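Side-chain contacts in Rubredoxin\:oxygen oxidoreductase (Desulfovibrio gigas, PDB 1E5D), which reduces dioxygen with four electrons to two water molecules, using a diiron centre in a beta-lactamase-like fold and FMN in a flavodoxin-like one: residues V256-S261 against S295-E300; W288-H293 against L319-G324; H24-S29 against L326-G331. One frame throughout, in Å; residues are numbered along the deposited sequence.

Contact 1 (V256-S261 against S295-E300); sequences VIFYDS and SQIMSE. With FMN (flavin mononucleotide), chain C.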
loop_
_atom_site.group_PDB
_atom_site.type_symbol
_atom_site.label_atom_id
_atom_site.label_comp_id
_atom_site.label_asym_id
_atom_site.label_seq_id
_atom_site.Cartn_x
_atom_site.Cartn_y
_atom_site.Cartn_z
ATOM N N VAL A 256 -0.613 18.618 -7.009
ATOM C CA VAL A 256 -0.089 17.290 -6.812
ATOM C C VAL A 256 -1.041 16.302 -7.484
ATOM O O VAL A 256 -2.210 16.181 -7.121
ATOM C CB VAL A 256 0.026 16.898 -5.329
ATOM C CG1 VAL A 256 0.285 15.395 -5.211
ATOM C CG2 VAL A 256 1.106 17.693 -4.628
ATOM N N ILE A 257 -0.524 15.603 -8.476
ATOM C CA ILE A 257 -1.261 14.542 -9.141
ATOM C C ILE A 257 -0.695 13.193 -8.716
ATOM O O ILE A 257 0.494 12.909 -8.890
ATOM C CB ILE A 257 -1.169 14.678 -10.666
ATOM C CG1 ILE A 257 -1.730 15.989 -11.219
ATOM C CG2 ILE A 257 -1.815 13.477 -11.336
ATOM C CD1 ILE A 257 -1.213 16.338 -12.602
ATOM N N PHE A 258 -1.514 12.321 -8.135
ATOM C CA PHE A 258 -0.972 10.995 -7.815
ATOM C C PHE A 258 -1.947 9.964 -8.368
ATOM O O PHE A 258 -3.158 10.133 -8.386
ATOM C CB PHE A 258 -0.687 10.837 -6.342
ATOM C CG PHE A 258 -1.789 10.584 -5.349
ATOM C CD1 PHE A 258 -2.252 9.299 -5.115
ATOM C CD2 PHE A 258 -2.368 11.607 -4.628
ATOM C CE1 PHE A 258 -3.241 9.024 -4.193
ATOM C CE2 PHE A 258 -3.366 11.346 -3.702
ATOM C CZ PHE A 258 -3.814 10.052 -3.476
ATOM N N TYR A 259 -1.361 8.886 -8.860
ATOM C CA TYR A 259 -2.076 7.866 -9.593
ATOM C C TYR A 259 -1.326 6.548 -9.433
ATOM O O TYR A 259 -0.172 6.533 -9.010
ATOM C CB TYR A 259 -2.168 8.245 -11.090
ATOM C CG TYR A 259 -0.850 7.925 -11.778
ATOM C CD1 TYR A 259 0.260 8.734 -11.554
ATOM C CD2 TYR A 259 -0.698 6.836 -12.634
ATOM C CE1 TYR A 259 1.477 8.471 -12.165
ATOM C CE2 TYR A 259 0.514 6.560 -13.237
ATOM C CZ TYR A 259 1.603 7.383 -13.000
ATOM O OH TYR A 259 2.795 7.090 -13.618
ATOM N N ASP A 260 -1.987 5.486 -9.852
ATOM C CA ASP A 260 -1.359 4.214 -10.162
ATOM C C ASP A 260 -2.020 3.701 -11.437
ATOM O O ASP A 260 -3.037 4.239 -11.884
ATOM C CB ASP A 260 -1.458 3.222 -9.020
ATOM C CG ASP A 260 -0.405 2.134 -9.114
ATOM O OD1 ASP A 260 0.349 2.123 -10.112
ATOM O OD2 ASP A 260 -0.335 1.289 -8.207
ATOM N N SER A 261 -1.434 2.684 -12.050
ATOM C CA SER A 261 -1.924 2.249 -13.360
ATOM C C SER A 261 -1.389 0.868 -13.687
ATOM O O SER A 261 -0.316 0.493 -13.204
ATOM C CB SER A 261 -1.486 3.265 -14.406
ATOM O OG SER A 261 -1.939 2.892 -15.696
ATOM N N SER A 295 4.054 8.758 2.494
ATOM C CA SER A 295 4.452 9.909 3.303
ATOM C C SER A 295 4.974 11.017 2.393
ATOM O O SER A 295 4.743 12.198 2.679
ATOM C CB SER A 295 5.472 9.497 4.353
ATOM O OG SER A 295 6.655 8.980 3.774
ATOM N N GLN A 296 5.647 10.648 1.312
ATOM C CA GLN A 296 6.192 11.590 0.347
ATOM C C GLN A 296 5.091 12.398 -0.333
ATOM O O GLN A 296 5.159 13.609 -0.477
ATOM C CB GLN A 296 6.958 10.890 -0.777
ATOM C CG GLN A 296 8.466 11.077 -0.770
ATOM C CD GLN A 296 9.151 9.721 -0.693
ATOM O OE1 GLN A 296 9.689 9.210 -1.672
ATOM N NE2 GLN A 296 9.108 9.135 0.501
ATOM N N ILE A 297 4.072 11.658 -0.774
ATOM C CA ILE A 297 2.972 12.352 -1.442
ATOM C C ILE A 297 2.372 13.359 -0.471
ATOM O O ILE A 297 2.034 14.486 -0.822
ATOM C CB ILE A 297 1.933 11.343 -1.949
ATOM C CG1 ILE A 297 2.464 10.512 -3.120
ATOM C CG2 ILE A 297 0.629 12.039 -2.301
ATOM C CD1 ILE A 297 1.868 9.133 -3.249
ATOM N N MET A 298 2.263 12.931 0.785
ATOM C CA MET A 298 1.678 13.808 1.796
ATOM C C MET A 298 2.494 15.084 1.937
ATOM O O MET A 298 1.963 16.182 2.036
ATOM C CB MET A 298 1.580 13.090 3.142
ATOM C CG MET A 298 0.990 13.941 4.257
ATOM S SD MET A 298 -0.724 14.405 3.896
ATOM C CE MET A 298 -0.851 15.915 4.859
ATOM N N SER A 299 3.816 14.928 1.948
ATOM C CA SER A 299 4.647 16.111 2.160
ATOM C C SER A 299 4.409 17.110 1.040
ATOM O O SER A 299 4.379 18.315 1.272
ATOM C CB SER A 299 6.132 15.754 2.237
ATOM O OG SER A 299 6.367 14.841 3.302
ATOM N N GLU A 300 4.246 16.573 -0.171
ATOM C CA GLU A 300 4.029 17.459 -1.310
ATOM C C GLU A 300 2.652 18.090 -1.191
ATOM O O GLU A 300 2.418 19.218 -1.599
ATOM C CB GLU A 300 4.167 16.698 -2.626
ATOM C CG GLU A 300 5.563 16.161 -2.901
ATOM C CD GLU A 300 6.639 17.229 -2.872
ATOM O OE1 GLU A 300 6.306 18.427 -3.034
ATOM O OE2 GLU A 300 7.826 16.876 -2.694
HETATM N N1 FMN C . -12.354 -2.547 -15.607
HETATM C C2 FMN C . -13.576 -2.433 -15.106
HETATM O O2 FMN C . -14.443 -1.802 -15.651
HETATM N N3 FMN C . -13.938 -3.045 -13.877
HETATM C C4 FMN C . -13.172 -4.074 -13.361
HETATM O O4 FMN C . -13.509 -4.545 -12.291
HETATM C C4A FMN C . -11.845 -4.241 -13.936
HETATM N N5 FMN C . -10.898 -4.947 -13.277
HETATM C C5A FMN C . -9.802 -5.321 -14.018
HETATM C C6 FMN C . -8.852 -6.173 -13.396
HETATM C C7 FMN C . -7.617 -6.389 -13.957
HETATM C C7M FMN C . -6.535 -7.046 -13.142
HETATM C C8 FMN C . -7.255 -5.708 -15.185
HETATM C C8M FMN C . -6.000 -6.106 -15.927
HETATM C C9 FMN C . -8.256 -5.033 -15.899
HETATM C C9A FMN C . -9.428 -4.675 -15.228
HETATM N N10 FMN C . -10.328 -3.674 -15.708
HETATM C C10 FMN C . -11.519 -3.502 -15.146
HETATM C "C1'" FMN C . -9.986 -3.027 -16.997
HETATM C "C2'" FMN C . -9.015 -1.838 -16.778
HETATM O "O2'" FMN C . -9.624 -0.856 -15.949
HETATM C "C3'" FMN C . -8.755 -1.271 -18.165
HETATM O "O3'" FMN C . -7.807 -2.142 -18.778
HETATM C "C4'" FMN C . -8.157 0.136 -18.085
HETATM O "O4'" FMN C . -7.894 0.628 -19.409
HETATM C "C5'" FMN C . -6.883 0.036 -17.274
HETATM O "O5'" FMN C . -6.222 1.458 -17.187
HETATM P P FMN C . -4.719 1.616 -16.994
HETATM O O1P FMN C . -4.513 3.024 -16.432
HETATM O O2P FMN C . -4.169 0.583 -16.239
HETATM O O3P FMN C . -4.056 1.544 -18.293
#
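Ile297 brings the methyl CG2 to the Phe258 ring obliquely, 3.8 Å from CD2, and the two side chains cross at about a right angle. A chi1 of -70° swings Ile297 CG1 beside the backbone N and leaves CG2, opposite that N, as the branch facing the ring. Nearer the start of the strand, Val256 CG2 sits 3.6 Å from the carbonyl O of Glu300 and 3.8 Å from its CB, lying against the last turn of helix 294-302. The tight half is methyl against ring, methylene and a backbone carbonyl; no hydrogen bond spans the segments. Strand 256-259 and helix 295-300 run nearly antiparallel, at 158° with axes 9.5 Å apart. Helix 294-302 connects strands 283-288 and 306-310 and lies over the strand between them, a beta-alpha-beta crossover of the flavodoxin-like parallel sheet.

The looser side is where Glu300, partly exposed, leaves the interface. Its chain bends at chi2 (-56°), taking the carboxylate away from Val256 to salt bridges with Lys254 and Arg188.

Buried polar groups lie apart from both. Ser295 O accepts from Ser299 N and Ser299 OG on opposite faces of its carbonyl plane. Beyond the strand, Asp260 OD1 receives Ser261 N at 2.7 Å from above the carboxylate plane, and Ser261 OG donates to the flavin phosphate O1P, also at 2.7 Å.

The chemistry is therefore divided: van der Waals contacts join helix to strand, the one carboxylate of the interface is turned out to Lys254 and Arg188, and the residues following the strand lead directly into the FMN phosphate site.

Contact 2 (W288-H293 against L319-G324); sequences WCKACH and LPYVAG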
loop_
_atom_site.group_PDB
_atom_site.type_symbol
_atom_site.label_atom_id
_atom_site.label_comp_id
_atom_site.label_asym_id
_atom_site.label_seq_id
_atom_site.Cartn_x
_atom_site.Cartn_y
_atom_site.Cartn_z
ATOM N N TRP A 288 3.748 8.886 -9.013
ATOM C CA TRP A 288 3.359 7.496 -9.155
ATOM C C TRP A 288 3.397 6.759 -7.825
ATOM O O TRP A 288 4.438 6.708 -7.170
ATOM C CB TRP A 288 4.312 6.836 -10.150
ATOM C CG TRP A 288 3.956 5.448 -10.565
ATOM C CD1 TRP A 288 2.707 4.909 -10.572
ATOM C CD2 TRP A 288 4.836 4.422 -11.032
ATOM N NE1 TRP A 288 2.758 3.609 -11.013
ATOM C CE2 TRP A 288 4.051 3.287 -11.304
ATOM C CE3 TRP A 288 6.214 4.341 -11.254
ATOM C CZ2 TRP A 288 4.584 2.085 -11.782
ATOM C CZ3 TRP A 288 6.743 3.153 -11.727
ATOM C CH2 TRP A 288 5.934 2.035 -11.989
ATOM N N CYS A 289 2.289 6.174 -7.389
ATOM C CA CYS A 289 2.273 5.461 -6.118
ATOM C C CYS A 289 3.241 4.291 -6.069
ATOM O O CYS A 289 3.632 3.831 -4.999
ATOM C CB CYS A 289 0.868 4.913 -5.813
ATOM S SG CYS A 289 -0.321 6.209 -5.434
ATOM N N LYS A 290 3.648 3.757 -7.217
ATOM C CA LYS A 290 4.579 2.627 -7.134
ATOM C C LYS A 290 6.000 3.119 -6.875
ATOM O O LYS A 290 6.836 2.310 -6.477
ATOM C CB LYS A 290 4.532 1.799 -8.410
ATOM C CG LYS A 290 4.022 0.384 -8.262
ATOM C CD LYS A 290 2.564 0.247 -8.637
ATOM C CE LYS A 290 2.309 -1.052 -9.387
ATOM N NZ LYS A 290 1.336 -0.821 -10.495
ATOM N N ALA A 291 6.265 4.400 -7.077
ATOM C CA ALA A 291 7.563 5.026 -6.903
ATOM C C ALA A 291 7.625 5.987 -5.727
ATOM O O ALA A 291 8.688 6.458 -5.327
ATOM C CB ALA A 291 7.929 5.804 -8.172
ATOM N N CYS A 292 6.489 6.347 -5.136
ATOM C CA CYS A 292 6.519 7.366 -4.089
ATOM C C CYS A 292 5.834 6.884 -2.825
ATOM O O CYS A 292 4.693 6.435 -2.844
ATOM C CB CYS A 292 5.832 8.657 -4.539
ATOM S SG CYS A 292 6.561 9.443 -5.994
ATOM N N HIS A 293 6.540 6.992 -1.709
ATOM C CA HIS A 293 5.902 6.567 -0.464
ATOM C C HIS A 293 4.658 7.408 -0.219
ATOM O O HIS A 293 4.593 8.553 -0.693
ATOM C CB HIS A 293 6.891 6.703 0.695
ATOM C CG HIS A 293 6.493 5.893 1.888
ATOM N ND1 HIS A 293 5.943 6.460 3.014
ATOM C CD2 HIS A 293 6.560 4.567 2.130
ATOM C CE1 HIS A 293 5.692 5.517 3.904
ATOM N NE2 HIS A 293 6.056 4.354 3.389
ATOM N N LEU A 319 -6.992 0.757 -7.406
ATOM C CA LEU A 319 -5.764 0.036 -7.107
ATOM C C LEU A 319 -5.350 0.228 -5.652
ATOM O O LEU A 319 -5.501 1.269 -5.027
ATOM C CB LEU A 319 -4.652 0.462 -8.069
ATOM C CG LEU A 319 -4.801 -0.020 -9.519
ATOM C CD1 LEU A 319 -3.663 0.525 -10.380
ATOM C CD2 LEU A 319 -4.835 -1.536 -9.587
ATOM N N PRO A 320 -4.809 -0.869 -5.115
ATOM C CA PRO A 320 -4.496 -0.979 -3.693
ATOM C C PRO A 320 -3.646 0.176 -3.178
ATOM O O PRO A 320 -3.932 0.760 -2.136
ATOM C CB PRO A 320 -3.660 -2.260 -3.642
ATOM C CG PRO A 320 -4.127 -3.062 -4.809
ATOM C CD PRO A 320 -4.467 -2.084 -5.885
ATOM N N TYR A 321 -2.588 0.498 -3.908
ATOM C CA TYR A 321 -1.646 1.527 -3.498
ATOM C C TYR A 321 -2.292 2.904 -3.524
ATOM O O TYR A 321 -1.928 3.801 -2.758
ATOM C CB TYR A 321 -0.421 1.503 -4.411
ATOM C CG TYR A 321 0.484 0.325 -4.174
ATOM C CD1 TYR A 321 0.511 -0.290 -2.929
ATOM C CD2 TYR A 321 1.298 -0.172 -5.179
ATOM C CE1 TYR A 321 1.333 -1.374 -2.685
ATOM C CE2 TYR A 321 2.127 -1.260 -4.943
ATOM C CZ TYR A 321 2.136 -1.855 -3.702
ATOM O OH TYR A 321 2.957 -2.931 -3.457
ATOM N N VAL A 322 -3.272 3.073 -4.415
ATOM C CA VAL A 322 -4.009 4.337 -4.385
ATOM C C VAL A 322 -4.892 4.395 -3.142
ATOM O O VAL A 322 -4.966 5.398 -2.441
ATOM C CB VAL A 322 -4.849 4.532 -5.657
ATOM C CG1 VAL A 322 -5.649 5.816 -5.547
ATOM C CG2 VAL A 322 -3.944 4.564 -6.877
ATOM N N ALA A 323 -5.563 3.290 -2.863
ATOM C CA ALA A 323 -6.380 3.190 -1.661
ATOM C C ALA A 323 -5.557 3.412 -0.402
ATOM O O ALA A 323 -5.960 4.166 0.489
ATOM C CB ALA A 323 -7.066 1.831 -1.593
ATOM N N GLY A 324 -4.397 2.763 -0.305
ATOM C CA GLY A 324 -3.573 2.915 0.891
ATOM C C GLY A 324 -3.122 4.348 1.105
ATOM O O GLY A 324 -3.083 4.851 2.229
#
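Apolar contacts carry the centre, where Cys289 CB meets Tyr321 CB at 3.9 Å, the place where the backbones also come closest, 6.1 Å between their CA atoms. Cys289 SG continues past it to Val322 CG2 at 4.2 Å, so a single cysteine bridges two successive residues in the first turn of helix 320-331.

Aliphatic-to-aromatic packing follows at the partly exposed margin. The methylene CD of Lys290 approaches the Tyr321 ring in its plane, at the edge, 3.7 Å from CD2, and the two side chains run at about a right angle. The approach is made by a methylene at the rim, so the geometry gives no cation-pi interaction. Within its own segment Lys290 also leans on an aromatic group: its CB stands 3.3 Å above the Trp288 ring plane, displaced toward the rim. The Tyr321 ring has an aromatic partner too, meeting His294 of the second subunit edge-to-face.

Polar interactions all lie around this core, none across it. Lys290, bent at chi2, chi3 and chi4, takes NZ past the tyrosine to a salt bridge with Asp260 and a hydrogen bond to Gly25 O of the second subunit. Asp260 OD1 also accepts from Trp288 NE1. Each segment also includes a helix start: His293 occupies the N-cap of helix 294-302 and caps with its side chain, while Leu319 is the N-cap of helix 320-331, its O accepting Ala323 N at 3.0 Å.

Chemically, the loop is attached to the helix by carbon and sulfur packing alone, while the lysine uses its methylenes within the chain and its ammonium partly for the neighbouring subunit, tying this flavodoxin-like surface to the dimer interface.

Contact 3 (H24-S29 against L326-G331); sequences HGYTLS and LQYIKG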
loop_
_atom_site.group_PDB
_atom_site.type_symbol
_atom_site.label_atom_id
_atom_site.label_comp_id
_atom_site.label_asym_id
_atom_site.label_seq_id
_atom_site.Cartn_x
_atom_site.Cartn_y
_atom_site.Cartn_z
ATOM N N HIS A 24 9.178 4.558 12.482
ATOM C CA HIS A 24 8.113 4.099 13.357
ATOM C C HIS A 24 6.920 3.487 12.651
ATOM O O HIS A 24 5.812 3.525 13.188
ATOM C CB HIS A 24 7.647 5.291 14.222
ATOM C CG HIS A 24 8.809 5.822 15.010
ATOM N ND1 HIS A 24 8.839 7.067 15.589
ATOM C CD2 HIS A 24 9.994 5.243 15.302
ATOM C CE1 HIS A 24 9.990 7.238 16.212
ATOM N NE2 HIS A 24 10.713 6.141 16.050
ATOM N N GLY A 25 7.119 2.900 11.479
ATOM C CA GLY A 25 6.062 2.161 10.822
ATOM C C GLY A 25 5.118 2.992 9.997
ATOM O O GLY A 25 4.355 2.444 9.190
ATOM N N TYR A 26 5.106 4.321 10.145
ATOM C CA TYR A 26 4.071 5.051 9.391
ATOM C C TYR A 26 4.678 5.949 8.326
ATOM O O TYR A 26 4.036 6.153 7.292
ATOM C CB TYR A 26 3.158 5.829 10.344
ATOM C CG TYR A 26 3.753 7.051 11.004
ATOM C CD1 TYR A 26 4.451 6.951 12.200
ATOM C CD2 TYR A 26 3.629 8.320 10.444
ATOM C CE1 TYR A 26 4.998 8.066 12.808
ATOM C CE2 TYR A 26 4.171 9.443 11.036
ATOM C CZ TYR A 26 4.858 9.306 12.227
ATOM O OH TYR A 26 5.413 10.405 12.846
ATOM N N THR A 27 5.887 6.475 8.532
ATOM C CA THR A 27 6.453 7.383 7.533
ATOM C C THR A 27 7.901 7.075 7.192
ATOM O O THR A 27 8.517 6.178 7.761
ATOM C CB THR A 27 6.330 8.839 8.035
ATOM O OG1 THR A 27 6.845 9.747 7.051
ATOM C CG2 THR A 27 7.149 9.047 9.296
ATOM N N LEU A 28 8.489 7.820 6.254
ATOM C CA LEU A 28 9.897 7.653 5.945
ATOM C C LEU A 28 10.777 8.744 6.559
ATOM O O LEU A 28 10.370 9.900 6.631
ATOM C CB LEU A 28 10.156 7.683 4.441
ATOM C CG LEU A 28 9.490 6.605 3.595
ATOM C CD1 LEU A 28 9.938 6.771 2.152
ATOM C CD2 LEU A 28 9.808 5.215 4.119
ATOM N N SER A 29 11.973 8.339 6.959
ATOM C CA SER A 29 13.003 9.235 7.462
ATOM C C SER A 29 14.266 9.098 6.606
ATOM O O SER A 29 15.256 8.497 6.990
ATOM C CB SER A 29 13.304 8.935 8.923
ATOM O OG SER A 29 14.127 7.792 9.049
ATOM N N LEU A 326 -4.642 7.096 -0.069
ATOM C CA LEU A 326 -5.780 7.932 0.320
ATOM C C LEU A 326 -6.105 7.703 1.790
ATOM O O LEU A 326 -6.383 8.659 2.518
ATOM C CB LEU A 326 -6.989 7.656 -0.566
ATOM C CG LEU A 326 -6.884 8.267 -1.968
ATOM C CD1 LEU A 326 -7.916 7.646 -2.890
ATOM C CD2 LEU A 326 -7.037 9.774 -1.880
ATOM N N GLN A 327 -6.048 6.452 2.233
ATOM C CA GLN A 327 -6.278 6.171 3.648
ATOM C C GLN A 327 -5.315 6.999 4.502
ATOM O O GLN A 327 -5.714 7.676 5.437
ATOM C CB GLN A 327 -6.108 4.694 4.005
ATOM C CG GLN A 327 -6.461 4.374 5.460
ATOM C CD GLN A 327 -7.898 4.780 5.760
ATOM O OE1 GLN A 327 -8.824 4.185 5.205
ATOM N NE2 GLN A 327 -8.080 5.788 6.612
ATOM N N TYR A 328 -4.035 6.928 4.145
ATOM C CA TYR A 328 -3.018 7.667 4.885
ATOM C C TYR A 328 -3.388 9.143 4.920
ATOM O O TYR A 328 -3.390 9.779 5.963
ATOM C CB TYR A 328 -1.656 7.503 4.234
ATOM C CG TYR A 328 -0.509 8.128 4.983
ATOM C CD1 TYR A 328 -0.044 7.543 6.152
ATOM C CD2 TYR A 328 0.124 9.282 4.536
ATOM C CE1 TYR A 328 1.007 8.091 6.854
ATOM C CE2 TYR A 328 1.183 9.837 5.241
ATOM C CZ TYR A 328 1.622 9.239 6.402
ATOM O OH TYR A 328 2.668 9.769 7.118
ATOM N N ILE A 329 -3.713 9.650 3.734
ATOM C CA ILE A 329 -3.951 11.085 3.603
ATOM C C ILE A 329 -5.194 11.523 4.365
ATOM O O ILE A 329 -5.177 12.534 5.069
ATOM C CB ILE A 329 -4.067 11.489 2.128
ATOM C CG1 ILE A 329 -2.776 11.239 1.337
ATOM C CG2 ILE A 329 -4.503 12.933 2.014
ATOM C CD1 ILE A 329 -2.947 11.622 -0.121
ATOM N N LYS A 330 -6.265 10.747 4.236
ATOM C CA LYS A 330 -7.503 11.104 4.916
ATOM C C LYS A 330 -7.284 11.283 6.417
ATOM O O LYS A 330 -7.844 12.191 7.032
ATOM C CB LYS A 330 -8.566 10.043 4.643
ATOM C CG LYS A 330 -9.816 10.176 5.498
ATOM C CD LYS A 330 -10.841 9.145 5.045
ATOM C CE LYS A 330 -12.086 9.165 5.922
ATOM N NZ LYS A 330 -13.157 9.987 5.284
ATOM N N GLY A 331 -6.465 10.417 7.007
ATOM C CA GLY A 331 -6.203 10.474 8.431
ATOM C C GLY A 331 -5.466 11.745 8.809
ATOM O O GLY A 331 -5.591 12.255 9.922
#
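Tyr328 overlaps the rim of Tyr26 with its phenol end: OH lies in the plane of the Tyr26 ring, at the edge, 3.8 Å from CD2. The ring of Tyr328 also comes against the backbone, CE1 3.6 Å from Tyr26 O, an approach neither clearly to its face nor to its edge. Thr27 touches the same hydroxyl through CB, 3.9 Å from Tyr328 OH. The reach follows from a side chain extended off the helix, CG opposite the backbone N (chi1 -175°).

Tyr26 is held from a second direction by its own neighbour, since Thr27 CG2 sits 3.5 Å above one face of the Tyr26 ring, toward the rim. The two residues form a classic beta bulge against strand 22-23. Polar atoms at the junction find partners outside both segments: Tyr328 OH is hydrogen-bonded to Asn196 OD1, and Tyr26 O to His294 NE2, whose ring also meets that of Tyr328. Helix 183-198 adds Ile197 against Tyr26.

Residues nearly 300 positions apart are joined here, the diiron half of the chain to the flavodoxin-like half. His24 and Tyr26 belong to the pocket that holds an oxygen molecule; the Tyr26 side chain is about 5 Å from that of Glu81, an iron ligand, and about 4 Å from a bound FMN, not the one whose phosphate meets Ser261. Tyr328 thus lies behind a residue of the oxygen pocket; with its hydroxyl hydrogen-bonded to Asn196, its contact with Tyr26 is van der Waals only.

Contacts 1 and 2 lie 8 Å apart between centres and are joined through backbone: Tyr259 O and Cys289 N, 3.0 Å apart, are probably hydrogen-bonded. Contact 3 is 12 Å from each, and helix 320-331 serves both it and contact 2. Ser295 OG of contact 1 and Leu28 N of contact 3, 3.3 Å apart, are probably hydrogen-bonded, linking helix 294-302 to strand 27-28. Two different flavins lie near: Ser261 of contact 1 binds the phosphate of one FMN, whereas Tyr26 of contact 3 touches another beside the diiron pocket. Contacts 2 and 3 both meet the second subunit.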